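Glutamate racemase (Escherichia coli, PDB 2JFN) belongs to the Asp/Glu/hydantoin racemase family of alpha/beta enzymes and is modelled here with glutamic acid and uridine-5'-diphosphate-N-acetylmuramoyl-L-alanine bound. Local coordinates at residues Glu158-Ala163 and Arg188-Met193; Glu39-Leu44 and Gln271-Glu276; Ala52-Ala57 and Val69-Ala74. All blocks are in the same frame, centred on the assembly; numbering follows the deposited sequence.

In the fold
The three contacts sit at different depths and in different parts of an alpha/beta chain that contains two separate sheets. Interaction 3 is the buried one, a charged pair between the loop just after strand 48-53 and helix 65-82. Interaction 2 lies at the surface and joins helix 33-43 to the end of helix 267-272 largely through water; helix 33-43 is followed in the chain by strand 48-53, so interactions 2 and 3 use consecutive elements, with nearest atoms about 7 Å apart. Interaction 1 is partly buried and mostly apolar. It belongs to the other, four-stranded sheet, and its centre lies about 32 Å from that of interaction 2, on the opposite side of the chain's centre.

Interaction 1. Residues Glu158-Ala163 and Arg188-Met193; sequences EMLGSA and RPWLRM
L160 lays its CD1 methyl over one face of the W190 indole, 3.7 Å from the centroid of the five-membered ring and 11° off the ring normal, a CH-pi contact. The leucine has CG anti to the backbone N (chi1 -160°), and the branch that results reaches the pyrrole part of the indole while CB stays close to the benzo part, 3.7 Å from W190 CZ2. Leucine suits this place because CD1 and CB can both lie against the flat ring, one over the five-membered and one over the six-membered part.

At the ring edge the backbone takes over: E158 O lies 3.3 Å from W190 CZ2, near the indole plane. A water in that same plane accepts from W190 NE1 at 3.1 Å and donates to M159 O at 2.6 Å, so the indole N-H is tied to the strand although no direct hydrogen bond crosses. Tryptophan thus offers a broad apolar face for L160 and an N-H for the water. Strand 156-161 is an outermost strand of the parallel four-stranded sheet, and the short helix 188-191 packs against it; E158 and L160 point to the helix, whereas M159, between them, turns the other way, toward helix 142-150. Both W190 and L160 also touch L133 of the neighbouring strand 129-134.

Beyond the indole, the contact thins to a partly exposed pair. Unbranched M193 bends at its last torsion (chi3 80°), and its end methyl CE can lie against both CG and the carboxylate carbon of E158, 3.9 Å from CD, the two side chains approaching from opposite directions.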
ATOM      1  N   GLU A 158     -17.713  -1.799  10.089  1.00 46.69           N
ATOM      2  CA  GLU A 158     -17.302  -3.057  10.691  1.00 45.32           C
ATOM      3  C   GLU A 158     -15.804  -3.189  10.440  1.00 43.98           C
ATOM      4  O   GLU A 158     -15.385  -3.433   9.310  1.00 43.50           O
ATOM      5  CB  GLU A 158     -18.028  -4.234  10.035  1.00 45.68           C
ATOM      6  CG  GLU A 158     -19.531  -4.255  10.243  1.00 46.58           C
ATOM      7  CD  GLU A 158     -19.911  -4.330  11.708  1.00 47.34           C
ATOM      8  OE1 GLU A 158     -19.317  -5.152  12.438  1.00 47.28           O
ATOM      9  OE2 GLU A 158     -20.807  -3.570  12.127  1.00 48.19           O
ATOM     10  N   MET A 159     -15.003  -3.015  11.486  1.00 42.74           N
ATOM     11  CA  MET A 159     -13.552  -3.118  11.347  1.00 41.56           C
ATOM     12  C   MET A 159     -13.044  -4.524  11.585  1.00 40.26           C
ATOM     13  O   MET A 159     -13.549  -5.245  12.442  1.00 39.98           O
ATOM     14  CB  MET A 159     -12.832  -2.190  12.324  1.00 42.39           C
ATOM     15  CG  MET A 159     -12.812  -0.726  11.945  1.00 44.11           C
ATOM     16  SD  MET A 159     -11.470   0.103  12.839  1.00 46.60           S
ATOM     17  CE  MET A 159     -12.029  -0.091  14.544  1.00 46.03           C
ATOM     18  N   LEU A 160     -12.026  -4.901  10.824  1.00 38.69           N
ATOM     19  CA  LEU A 160     -11.417  -6.211  10.963  1.00 37.59           C
ATOM     20  C   LEU A 160      -9.929  -6.070  10.629  1.00 36.65           C
ATOM     21  O   LEU A 160      -9.555  -5.877   9.470  1.00 36.13           O
ATOM     22  CB  LEU A 160     -12.102  -7.209  10.021  1.00 37.60           C
ATOM     23  CG  LEU A 160     -11.946  -8.696  10.339  1.00 37.90           C
ATOM     24  CD1 LEU A 160     -12.924  -9.503   9.489  1.00 37.83           C
ATOM     25  CD2 LEU A 160     -10.513  -9.135  10.087  1.00 37.80           C
ATOM     26  N   GLY A 161      -9.088  -6.138  11.658  1.00 35.74           N
ATOM     27  CA  GLY A 161      -7.652  -6.015  11.461  1.00 34.53           C
ATOM     28  C   GLY A 161      -7.001  -7.384  11.428  1.00 33.81           C
ATOM     29  O   GLY A 161      -7.231  -8.206  12.316  1.00 33.71           O
ATOM     30  N   SER A 162      -6.185  -7.641  10.413  1.00 32.70           N
ATOM     31  CA  SER A 162      -5.534  -8.941  10.302  1.00 31.67           C
ATOM     32  C   SER A 162      -4.099  -8.897   9.803  1.00 31.01           C
ATOM     33  O   SER A 162      -3.848  -8.625   8.630  1.00 30.76           O
ATOM     34  CB  SER A 162      -6.343  -9.858   9.377  1.00 30.98           C
ATOM     35  OG  SER A 162      -5.650 -11.076   9.149  1.00 30.57           O
ATOM     36  N   ALA A 163      -3.159  -9.184  10.696  1.00 30.33           N
ATOM     37  CA  ALA A 163      -1.756  -9.208  10.324  1.00 29.58           C
ATOM     38  C   ALA A 163      -1.522 -10.475   9.495  1.00 29.44           C
ATOM     39  O   ALA A 163      -0.645 -10.519   8.635  1.00 28.92           O
ATOM     40  CB  ALA A 163      -0.887  -9.228  11.574  1.00 30.07           C
ATOM     41  N   ARG A 188     -14.336 -15.214   9.300  1.00 29.44           N
ATOM     42  CA  ARG A 188     -15.447 -15.895   9.964  1.00 30.59           C
ATOM     43  C   ARG A 188     -16.438 -14.911  10.593  1.00 31.15           C
ATOM     44  O   ARG A 188     -17.641 -15.029  10.387  1.00 31.37           O
ATOM     45  CB  ARG A 188     -14.921 -16.886  11.021  1.00 31.00           C
ATOM     46  CG  ARG A 188     -15.973 -17.913  11.487  1.00 31.92           C
ATOM     47  CD  ARG A 188     -15.380 -18.987  12.402  1.00 32.72           C
ATOM     48  NE  ARG A 188     -15.068 -18.481  13.740  1.00 33.40           N
ATOM     49  CZ  ARG A 188     -14.661 -19.243  14.751  1.00 33.80           C
ATOM     50  NH1 ARG A 188     -14.509 -20.550  14.581  1.00 34.90           N
ATOM     51  NH2 ARG A 188     -14.416 -18.707  15.936  1.00 34.07           N
ATOM     52  N   PRO A 189     -15.942 -13.910  11.347  1.00 31.69           N
ATOM     53  CA  PRO A 189     -16.827 -12.926  11.982  1.00 32.00           C
ATOM     54  C   PRO A 189     -17.856 -12.358  11.009  1.00 32.69           C
ATOM     55  O   PRO A 189     -19.042 -12.234  11.335  1.00 33.41           O
ATOM     56  CB  PRO A 189     -15.856 -11.848  12.456  1.00 32.34           C
ATOM     57  CG  PRO A 189     -14.619 -12.610  12.746  1.00 32.12           C
ATOM     58  CD  PRO A 189     -14.527 -13.569  11.586  1.00 31.58           C
ATOM     59  N   TRP A 190     -17.391 -12.004   9.814  1.00 32.33           N
ATOM     60  CA  TRP A 190     -18.256 -11.437   8.790  1.00 32.66           C
ATOM     61  C   TRP A 190     -19.162 -12.477   8.148  1.00 32.80           C
ATOM     62  O   TRP A 190     -20.319 -12.198   7.858  1.00 33.14           O
ATOM     63  CB  TRP A 190     -17.411 -10.736   7.722  1.00 31.96           C
ATOM     64  CG  TRP A 190     -16.816  -9.440   8.201  1.00 31.74           C
ATOM     65  CD1 TRP A 190     -16.917  -8.904   9.452  1.00 31.47           C
ATOM     66  CD2 TRP A 190     -16.045  -8.511   7.427  1.00 31.19           C
ATOM     67  NE1 TRP A 190     -16.259  -7.701   9.508  1.00 31.75           N
ATOM     68  CE2 TRP A 190     -15.714  -7.435   8.278  1.00 31.14           C
ATOM     69  CE3 TRP A 190     -15.602  -8.486   6.097  1.00 31.17           C
ATOM     70  CZ2 TRP A 190     -14.960  -6.341   7.844  1.00 30.64           C
ATOM     71  CZ3 TRP A 190     -14.850  -7.392   5.664  1.00 30.63           C
ATOM     72  CH2 TRP A 190     -14.539  -6.338   6.538  1.00 30.76           C
ATOM     73  N   LEU A 191     -18.635 -13.675   7.931  1.00 33.23           N
ATOM     74  CA  LEU A 191     -19.428 -14.738   7.329  1.00 34.12           C
ATOM     75  C   LEU A 191     -20.550 -15.201   8.258  1.00 34.32           C
ATOM     76  O   LEU A 191     -21.474 -15.877   7.821  1.00 34.60           O
ATOM     77  CB  LEU A 191     -18.533 -15.924   6.960  1.00 34.10           C
ATOM     78  CG  LEU A 191     -17.503 -15.631   5.868  1.00 34.63           C
ATOM     79  CD1 LEU A 191     -16.549 -16.810   5.719  1.00 34.77           C
ATOM     80  CD2 LEU A 191     -18.232 -15.349   4.554  1.00 34.84           C
ATOM     81  N   ARG A 192     -20.472 -14.838   9.537  1.00 34.66           N
ATOM     82  CA  ARG A 192     -21.513 -15.229  10.489  1.00 35.36           C
ATOM     83  C   ARG A 192     -22.539 -14.126  10.727  1.00 35.93           C
ATOM     84  O   ARG A 192     -23.421 -14.269  11.574  1.00 36.00           O
ATOM     85  CB  ARG A 192     -20.898 -15.635  11.829  1.00 35.21           C
ATOM     86  CG  ARG A 192     -20.247 -17.007  11.827  1.00 34.86           C
ATOM     87  CD  ARG A 192     -19.579 -17.281  13.165  1.00 34.91           C
ATOM     88  NE  ARG A 192     -19.067 -18.645  13.256  1.00 35.35           N
ATOM     89  CZ  ARG A 192     -18.401 -19.123  14.306  1.00 34.80           C
ATOM     90  NH1 ARG A 192     -18.162 -18.342  15.350  1.00 34.29           N
ATOM     91  NH2 ARG A 192     -17.990 -20.385  14.314  1.00 34.13           N
ATOM     92  N   MET A 193     -22.426 -13.031   9.979  1.00 36.28           N
ATOM     93  CA  MET A 193     -23.351 -11.912  10.125  1.00 36.54           C
ATOM     94  C   MET A 193     -24.642 -12.120   9.336  1.00 36.67           C
ATOM     95  O   MET A 193     -24.627 -12.678   8.233  1.00 36.46           O
ATOM     96  CB  MET A 193     -22.688 -10.609   9.662  1.00 36.79           C
ATOM     97  CG  MET A 193     -21.656 -10.035  10.628  1.00 36.88           C
ATOM     98  SD  MET A 193     -20.884  -8.524   9.986  1.00 37.53           S
ATOM     99  CE  MET A 193     -22.144  -7.270  10.354  1.00 36.86           C
TER
HETATM  100  O   HOH W   1     -15.943  -6.266  12.293  1.00 43.19           O

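Interaction 2. Residues Glu39-Leu44 and Gln271-Glu276; sequences EIRHLL and QRYGFE
With chi1 at 71°, R41 sets CG between its backbone N and carbonyl carbon, and from CG to NE the chain runs extended, carrying the guanidinium from helix 33-43 across to the end of helix 267-272. That end is a Schellman motif: G274, at positive phi (111°), leaves the helical conformation, and its N bonds back to Q271 O at 3.0 Å. Glycine suits the site because a CB at these backbone angles would be jammed against the carbonyl O of Y273.

Y273 O lies over one face of the R41 guanidinium, 3.0 Å from NH1, but the angle is too poor for a hydrogen bond; this oxygen is instead hydrogen-bonded to the hydroxyl of Y37. The Y273 side chain crosses that of R41 at about a right angle, with ring and guanidinium planes 34° apart and CD2 4.1 Å from R41 NH2.

A long arginine fits such a surface site, since its several N-H groups can serve different partners. NE forms a salt bridge with D38 about one turn back in the same helix, and NH1 and NH2 also reach the helix end through water. One water in the guanidinium plane accepts from R41 NH1 at 3.2 Å and gives a weak bond to R272 O. A second water accepts from R41 NH2 at 2.9 Å and donates to the same R272 O at 3.2 Å.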
ATOM      1  N   GLU A  39      -1.598   0.268 -10.420  1.00 30.88           N
ATOM      2  CA  GLU A  39      -2.600   1.245 -10.855  1.00 32.05           C
ATOM      3  C   GLU A  39      -1.915   2.479 -11.443  1.00 32.29           C
ATOM      4  O   GLU A  39      -2.342   3.023 -12.462  1.00 31.60           O
ATOM      5  CB  GLU A  39      -3.471   1.677  -9.674  1.00 32.93           C
ATOM      6  CG  GLU A  39      -4.385   0.598  -9.118  1.00 35.19           C
ATOM      7  CD  GLU A  39      -5.659   0.428  -9.929  1.00 36.77           C
ATOM      8  OE1 GLU A  39      -6.518  -0.380  -9.517  1.00 38.63           O
ATOM      9  OE2 GLU A  39      -5.808   1.103 -10.970  1.00 37.13           O
ATOM     10  N   ILE A  40      -0.848   2.926 -10.794  1.00 32.60           N
ATOM     11  CA  ILE A  40      -0.124   4.091 -11.280  1.00 33.11           C
ATOM     12  C   ILE A  40       0.476   3.852 -12.666  1.00 33.95           C
ATOM     13  O   ILE A  40       0.328   4.689 -13.560  1.00 33.92           O
ATOM     14  CB  ILE A  40       0.999   4.498 -10.305  1.00 32.73           C
ATOM     15  CG1 ILE A  40       0.396   4.891  -8.953  1.00 32.28           C
ATOM     16  CG2 ILE A  40       1.803   5.661 -10.886  1.00 32.95           C
ATOM     17  CD1 ILE A  40       1.430   5.209  -7.886  1.00 32.55           C
ATOM     18  N   ARG A  41       1.143   2.715 -12.856  1.00 34.92           N
ATOM     19  CA  ARG A  41       1.756   2.426 -14.149  1.00 36.38           C
ATOM     20  C   ARG A  41       0.722   2.223 -15.248  1.00 37.23           C
ATOM     21  O   ARG A  41       1.005   2.455 -16.417  1.00 36.68           O
ATOM     22  CB  ARG A  41       2.661   1.192 -14.083  1.00 36.95           C
ATOM     23  CG  ARG A  41       1.930  -0.130 -13.940  1.00 38.65           C
ATOM     24  CD  ARG A  41       2.750  -1.277 -14.528  1.00 40.05           C
ATOM     25  NE  ARG A  41       2.151  -2.576 -14.228  1.00 41.30           N
ATOM     26  CZ  ARG A  41       2.613  -3.739 -14.677  1.00 41.65           C
ATOM     27  NH1 ARG A  41       3.686  -3.779 -15.458  1.00 41.91           N
ATOM     28  NH2 ARG A  41       2.002  -4.868 -14.340  1.00 42.04           N
ATOM     29  N   HIS A  42      -0.469   1.773 -14.877  1.00 38.38           N
ATOM     30  CA  HIS A  42      -1.508   1.571 -15.874  1.00 39.98           C
ATOM     31  C   HIS A  42      -1.918   2.937 -16.428  1.00 40.26           C
ATOM     32  O   HIS A  42      -2.272   3.066 -17.599  1.00 40.52           O
ATOM     33  CB  HIS A  42      -2.711   0.860 -15.248  1.00 40.97           C
ATOM     34  CG  HIS A  42      -3.812   0.572 -16.219  1.00 42.48           C
ATOM     35  ND1 HIS A  42      -4.605   1.560 -16.761  1.00 43.19           N
ATOM     36  CD2 HIS A  42      -4.248  -0.595 -16.752  1.00 43.17           C
ATOM     37  CE1 HIS A  42      -5.484   1.016 -17.585  1.00 43.48           C
ATOM     38  NE2 HIS A  42      -5.288  -0.292 -17.597  1.00 43.37           N
ATOM     39  N   LEU A  43      -1.845   3.958 -15.579  1.00 40.38           N
ATOM     40  CA  LEU A  43      -2.199   5.316 -15.966  1.00 40.54           C
ATOM     41  C   LEU A  43      -1.004   6.074 -16.556  1.00 40.74           C
ATOM     42  O   LEU A  43      -1.158   6.861 -17.488  1.00 40.80           O
ATOM     43  CB  LEU A  43      -2.743   6.069 -14.747  1.00 40.84           C
ATOM     44  CG  LEU A  43      -3.320   7.470 -14.960  1.00 40.88           C
ATOM     45  CD1 LEU A  43      -4.515   7.387 -15.906  1.00 41.44           C
ATOM     46  CD2 LEU A  43      -3.743   8.065 -13.624  1.00 40.98           C
ATOM     47  N   LEU A  44       0.184   5.832 -16.007  1.00 40.77           N
ATOM     48  CA  LEU A  44       1.415   6.490 -16.460  1.00 40.94           C
ATOM     49  C   LEU A  44       2.468   5.410 -16.687  1.00 41.15           C
ATOM     50  O   LEU A  44       3.394   5.246 -15.890  1.00 41.15           O
ATOM     51  CB  LEU A  44       1.889   7.471 -15.390  1.00 40.98           C
ATOM     52  CG  LEU A  44       0.833   8.478 -14.935  1.00 40.82           C
ATOM     53  CD1 LEU A  44       1.207   9.046 -13.584  1.00 40.73           C
ATOM     54  CD2 LEU A  44       0.696   9.575 -15.981  1.00 41.26           C
ATOM     55  N   GLN A 271       9.920  -8.760 -11.698  1.00 28.62           N
ATOM     56  CA  GLN A 271      10.181  -8.681 -13.133  1.00 29.58           C
ATOM     57  C   GLN A 271       8.873  -8.661 -13.927  1.00 30.09           C
ATOM     58  O   GLN A 271       8.749  -7.907 -14.894  1.00 30.05           O
ATOM     59  CB  GLN A 271      11.090  -9.841 -13.567  1.00 29.77           C
ATOM     60  CG  GLN A 271      12.549  -9.613 -13.157  1.00 29.56           C
ATOM     61  CD  GLN A 271      13.466 -10.792 -13.459  1.00 30.15           C
ATOM     62  OE1 GLN A 271      14.686 -10.631 -13.547  1.00 30.14           O
ATOM     63  NE2 GLN A 271      12.889 -11.978 -13.602  1.00 29.92           N
ATOM     64  N   ARG A 272       7.900  -9.469 -13.512  1.00 30.62           N
ATOM     65  CA  ARG A 272       6.594  -9.483 -14.171  1.00 32.09           C
ATOM     66  C   ARG A 272       5.930  -8.109 -14.024  1.00 31.71           C
ATOM     67  O   ARG A 272       5.159  -7.689 -14.891  1.00 31.85           O
ATOM     68  CB  ARG A 272       5.677 -10.559 -13.572  1.00 33.56           C
ATOM     69  CG  ARG A 272       5.906 -11.964 -14.130  1.00 36.87           C
ATOM     70  CD  ARG A 272       4.690 -12.867 -13.908  1.00 39.07           C
ATOM     71  NE  ARG A 272       4.517 -13.257 -12.511  1.00 41.31           N
ATOM     72  CZ  ARG A 272       5.321 -14.098 -11.863  1.00 42.35           C
ATOM     73  NH1 ARG A 272       6.359 -14.647 -12.491  1.00 42.99           N
ATOM     74  NH2 ARG A 272       5.093 -14.389 -10.587  1.00 42.53           N
ATOM     75  N   TYR A 273       6.232  -7.414 -12.929  1.00 31.12           N
ATOM     76  CA  TYR A 273       5.677  -6.083 -12.685  1.00 30.49           C
ATOM     77  C   TYR A 273       6.390  -4.975 -13.461  1.00 30.66           C
ATOM     78  O   TYR A 273       5.917  -3.840 -13.507  1.00 30.68           O
ATOM     79  CB  TYR A 273       5.703  -5.738 -11.190  1.00 30.13           C
ATOM     80  CG  TYR A 273       4.446  -6.126 -10.442  1.00 30.08           C
ATOM     81  CD1 TYR A 273       4.366  -7.328  -9.741  1.00 30.27           C
ATOM     82  CD2 TYR A 273       3.327  -5.291 -10.447  1.00 30.11           C
ATOM     83  CE1 TYR A 273       3.205  -7.691  -9.064  1.00 30.56           C
ATOM     84  CE2 TYR A 273       2.162  -5.642  -9.772  1.00 30.62           C
ATOM     85  CZ  TYR A 273       2.107  -6.841  -9.085  1.00 31.12           C
ATOM     86  OH  TYR A 273       0.954  -7.192  -8.423  1.00 31.48           O
ATOM     87  N   GLY A 274       7.528  -5.291 -14.069  1.00 30.61           N
ATOM     88  CA  GLY A 274       8.233  -4.279 -14.834  1.00 30.77           C
ATOM     89  C   GLY A 274       9.559  -3.815 -14.256  1.00 31.11           C
ATOM     90  O   GLY A 274      10.137  -2.843 -14.738  1.00 30.91           O
ATOM     91  N   PHE A 275      10.040  -4.491 -13.219  1.00 31.47           N
ATOM     92  CA  PHE A 275      11.321  -4.132 -12.616  1.00 32.19           C
ATOM     93  C   PHE A 275      12.308  -5.225 -12.991  1.00 33.19           C
ATOM     94  O   PHE A 275      12.241  -6.337 -12.471  1.00 33.75           O
ATOM     95  CB  PHE A 275      11.203  -4.029 -11.092  1.00 31.21           C
ATOM     96  CG  PHE A 275      10.206  -3.003 -10.632  1.00 30.69           C
ATOM     97  CD1 PHE A 275       8.900  -3.372 -10.322  1.00 30.41           C
ATOM     98  CD2 PHE A 275      10.561  -1.662 -10.550  1.00 29.75           C
ATOM     99  CE1 PHE A 275       7.957  -2.415  -9.938  1.00 30.10           C
ATOM    100  CE2 PHE A 275       9.629  -0.698 -10.168  1.00 30.33           C
ATOM    101  CZ  PHE A 275       8.322  -1.076  -9.862  1.00 30.15           C
ATOM    102  N   GLU A 276      13.211  -4.904 -13.909  1.00 34.59           N
ATOM    103  CA  GLU A 276      14.200  -5.863 -14.386  1.00 36.07           C
ATOM    104  C   GLU A 276      15.227  -6.260 -13.345  1.00 35.79           C
ATOM    105  O   GLU A 276      15.655  -7.416 -13.290  1.00 35.99           O
ATOM    106  CB  GLU A 276      14.936  -5.294 -15.600  1.00 37.83           C
ATOM    107  CG  GLU A 276      15.516  -3.903 -15.372  1.00 39.84           C
ATOM    108  CD  GLU A 276      16.839  -3.699 -16.087  1.00 41.24           C
ATOM    109  OE1 GLU A 276      16.961  -4.123 -17.261  1.00 42.52           O
ATOM    110  OE2 GLU A 276      17.759  -3.106 -15.482  1.00 41.91           O
TER
HETATM  111  O   HOH W   2       5.226  -5.663 -17.562  1.00 54.13           O
HETATM  112  O   HOH W   3       2.456  -6.925 -16.380  1.00 63.89           O

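Interaction 3. Residues Ala52-Ala57 and Val69-Ala74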
ATOM      1  N   ALA A  52      10.713   0.438  -3.768  1.00 24.11           N
ATOM      2  CA  ALA A  52      11.555   0.155  -2.614  1.00 23.89           C
ATOM      3  C   ALA A  52      10.723  -0.473  -1.511  1.00 23.96           C
ATOM      4  O   ALA A  52       9.644   0.023  -1.174  1.00 23.07           O
ATOM      5  CB  ALA A  52      12.207   1.440  -2.111  1.00 23.82           C
ATOM      6  N   PHE A  53      11.213  -1.577  -0.961  1.00 23.37           N
ATOM      7  CA  PHE A  53      10.503  -2.231   0.122  1.00 23.51           C
ATOM      8  C   PHE A  53      11.451  -2.521   1.287  1.00 23.79           C
ATOM      9  O   PHE A  53      12.598  -2.942   1.096  1.00 22.86           O
ATOM     10  CB  PHE A  53       9.786  -3.505  -0.381  1.00 23.73           C
ATOM     11  CG  PHE A  53      10.698  -4.550  -0.977  1.00 24.04           C
ATOM     12  CD1 PHE A  53      10.997  -5.711  -0.266  1.00 23.82           C
ATOM     13  CD2 PHE A  53      11.219  -4.394  -2.259  1.00 24.45           C
ATOM     14  CE1 PHE A  53      11.799  -6.706  -0.826  1.00 24.38           C
ATOM     15  CE2 PHE A  53      12.027  -5.382  -2.834  1.00 24.39           C
ATOM     16  CZ  PHE A  53      12.316  -6.542  -2.113  1.00 24.35           C
ATOM     17  N   ASP A  54      10.966  -2.263   2.497  1.00 23.79           N
ATOM     18  CA  ASP A  54      11.757  -2.461   3.708  1.00 24.06           C
ATOM     19  C   ASP A  54      11.651  -3.882   4.259  1.00 24.18           C
ATOM     20  O   ASP A  54      10.995  -4.113   5.274  1.00 23.82           O
ATOM     21  CB  ASP A  54      11.314  -1.460   4.778  1.00 23.89           C
ATOM     22  CG  ASP A  54      12.285  -1.386   5.945  1.00 23.89           C
ATOM     23  OD1 ASP A  54      13.271  -2.160   5.958  1.00 22.90           O
ATOM     24  OD2 ASP A  54      12.059  -0.553   6.847  1.00 23.05           O
ATOM     25  N   ASN A  55      12.317  -4.831   3.607  1.00 24.17           N
ATOM     26  CA  ASN A  55      12.265  -6.210   4.057  1.00 25.09           C
ATOM     27  C   ASN A  55      12.988  -6.393   5.389  1.00 25.56           C
ATOM     28  O   ASN A  55      12.808  -7.406   6.053  1.00 25.79           O
ATOM     29  CB  ASN A  55      12.846  -7.150   2.987  1.00 25.26           C
ATOM     30  CG  ASN A  55      14.309  -6.878   2.688  1.00 25.36           C
ATOM     31  OD1 ASN A  55      14.704  -5.745   2.396  1.00 24.79           O
ATOM     32  ND2 ASN A  55      15.125  -7.927   2.748  1.00 25.74           N
ATOM     33  N   VAL A  56      13.779  -5.399   5.784  1.00 25.66           N
ATOM     34  CA  VAL A  56      14.522  -5.448   7.045  1.00 26.16           C
ATOM     35  C   VAL A  56      13.645  -5.164   8.271  1.00 26.34           C
ATOM     36  O   VAL A  56      13.793  -5.809   9.313  1.00 26.27           O
ATOM     37  CB  VAL A  56      15.702  -4.434   7.035  1.00 26.47           C
ATOM     38  CG1 VAL A  56      16.258  -4.236   8.448  1.00 26.82           C
ATOM     39  CG2 VAL A  56      16.807  -4.939   6.116  1.00 26.75           C
ATOM     40  N   ALA A  57      12.725  -4.212   8.148  1.00 25.69           N
ATOM     41  CA  ALA A  57      11.876  -3.864   9.276  1.00 25.62           C
ATOM     42  C   ALA A  57      10.419  -4.303   9.130  1.00 25.80           C
ATOM     43  O   ALA A  57       9.608  -4.061  10.021  1.00 25.99           O
ATOM     44  CB  ALA A  57      11.958  -2.367   9.540  1.00 25.61           C
ATOM     45  N   VAL A  69       8.554   6.591  11.437  1.00 30.39           N
ATOM     46  CA  VAL A  69       8.807   7.890  10.821  1.00 30.68           C
ATOM     47  C   VAL A  69      10.277   8.036  10.434  1.00 30.46           C
ATOM     48  O   VAL A  69      10.586   8.388   9.295  1.00 30.83           O
ATOM     49  CB  VAL A  69       8.414   9.051  11.767  1.00 31.33           C
ATOM     50  CG1 VAL A  69       8.766  10.392  11.126  1.00 31.13           C
ATOM     51  CG2 VAL A  69       6.919   8.987  12.072  1.00 31.78           C
ATOM     52  N   GLU A  70      11.175   7.753  11.377  1.00 29.88           N
ATOM     53  CA  GLU A  70      12.610   7.868  11.131  1.00 30.07           C
ATOM     54  C   GLU A  70      13.078   6.930  10.021  1.00 28.57           C
ATOM     55  O   GLU A  70      13.897   7.303   9.173  1.00 28.03           O
ATOM     56  CB  GLU A  70      13.413   7.557  12.403  1.00 31.73           C
ATOM     57  CG  GLU A  70      13.243   8.553  13.557  1.00 35.37           C
ATOM     58  CD  GLU A  70      13.611   9.982  13.180  1.00 37.49           C
ATOM     59  OE1 GLU A  70      14.614  10.181  12.456  1.00 39.42           O
ATOM     60  OE2 GLU A  70      12.900  10.914  13.616  1.00 39.33           O
ATOM     61  N   ARG A  71      12.558   5.711  10.046  1.00 26.83           N
ATOM     62  CA  ARG A  71      12.921   4.694   9.068  1.00 25.52           C
ATOM     63  C   ARG A  71      12.506   5.069   7.651  1.00 24.66           C
ATOM     64  O   ARG A  71      13.317   4.994   6.729  1.00 24.09           O
ATOM     65  CB  ARG A  71      12.294   3.352   9.459  1.00 25.00           C
ATOM     66  CG  ARG A  71      12.629   2.191   8.532  1.00 24.55           C
ATOM     67  CD  ARG A  71      14.119   1.865   8.525  1.00 24.30           C
ATOM     68  NE  ARG A  71      14.376   0.653   7.744  1.00 24.43           N
ATOM     69  CZ  ARG A  71      15.584   0.192   7.442  1.00 24.76           C
ATOM     70  NH1 ARG A  71      16.672   0.837   7.851  1.00 24.34           N
ATOM     71  NH2 ARG A  71      15.703  -0.913   6.719  1.00 24.54           N
ATOM     72  N   VAL A  72      11.251   5.478   7.474  1.00 23.70           N
ATOM     73  CA  VAL A  72      10.778   5.840   6.143  1.00 23.69           C
ATOM     74  C   VAL A  72      11.510   7.075   5.611  1.00 23.44           C
ATOM     75  O   VAL A  72      11.825   7.150   4.424  1.00 23.28           O
ATOM     76  CB  VAL A  72       9.253   6.077   6.140  1.00 23.55           C
ATOM     77  CG1 VAL A  72       8.789   6.454   4.742  1.00 23.48           C
ATOM     78  CG2 VAL A  72       8.538   4.800   6.600  1.00 24.07           C
ATOM     79  N   VAL A  73      11.785   8.036   6.484  1.00 23.43           N
ATOM     80  CA  VAL A  73      12.517   9.229   6.073  1.00 23.42           C
ATOM     81  C   VAL A  73      13.931   8.813   5.630  1.00 23.35           C
ATOM     82  O   VAL A  73      14.447   9.320   4.640  1.00 23.23           O
ATOM     83  CB  VAL A  73      12.618  10.263   7.223  1.00 24.16           C
ATOM     84  CG1 VAL A  73      13.638  11.351   6.871  1.00 24.47           C
ATOM     85  CG2 VAL A  73      11.260  10.905   7.469  1.00 24.03           C
ATOM     86  N   ALA A  74      14.550   7.882   6.352  1.00 22.61           N
ATOM     87  CA  ALA A  74      15.894   7.422   5.993  1.00 22.36           C
ATOM     88  C   ALA A  74      15.886   6.671   4.655  1.00 22.47           C
ATOM     89  O   ALA A  74      16.795   6.831   3.838  1.00 21.70           O
ATOM     90  CB  ALA A  74      16.467   6.526   7.093  1.00 22.18           C
TER
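D54 and R71 form the tight part of this contact, a side-on salt bridge in a beta-alpha unit where strand 48-53 passes through a loop into helix 65-82 of the alpha/beta fold. R71 NE reaches D54 OD2 at 2.8 Å and R71 NH2 reaches D54 OD1 at 2.8 Å, both nearly straight. The carboxylate carbon lies in the guanidinium plane at its edge, yet the two planes are turned 39° apart. R71 bends at chi2 (63°) to present this edge. Arginine suits the place because its planar donors can bind both carboxylate oxygens at once, and its NH1 remains to pair with the C-terminal carboxylate of G285. On the aspartate, OD2 is also bonded to the hydroxyl of Y60, a residue of the glutamic acid pocket.

The solvent side is looser: exposed V56 crosses R71 at about a right angle and makes only a van der Waals contact, CB 3.5 Å from NH2. A57 is buried, its CB a loose 4.3 Å from R71 NE. Aspartate, with its short side chain, also suits the Asx motif that holds this loop, in which A57 N donates to D54 OD1 at 3.1 Å from the face opposite to R71 NH2.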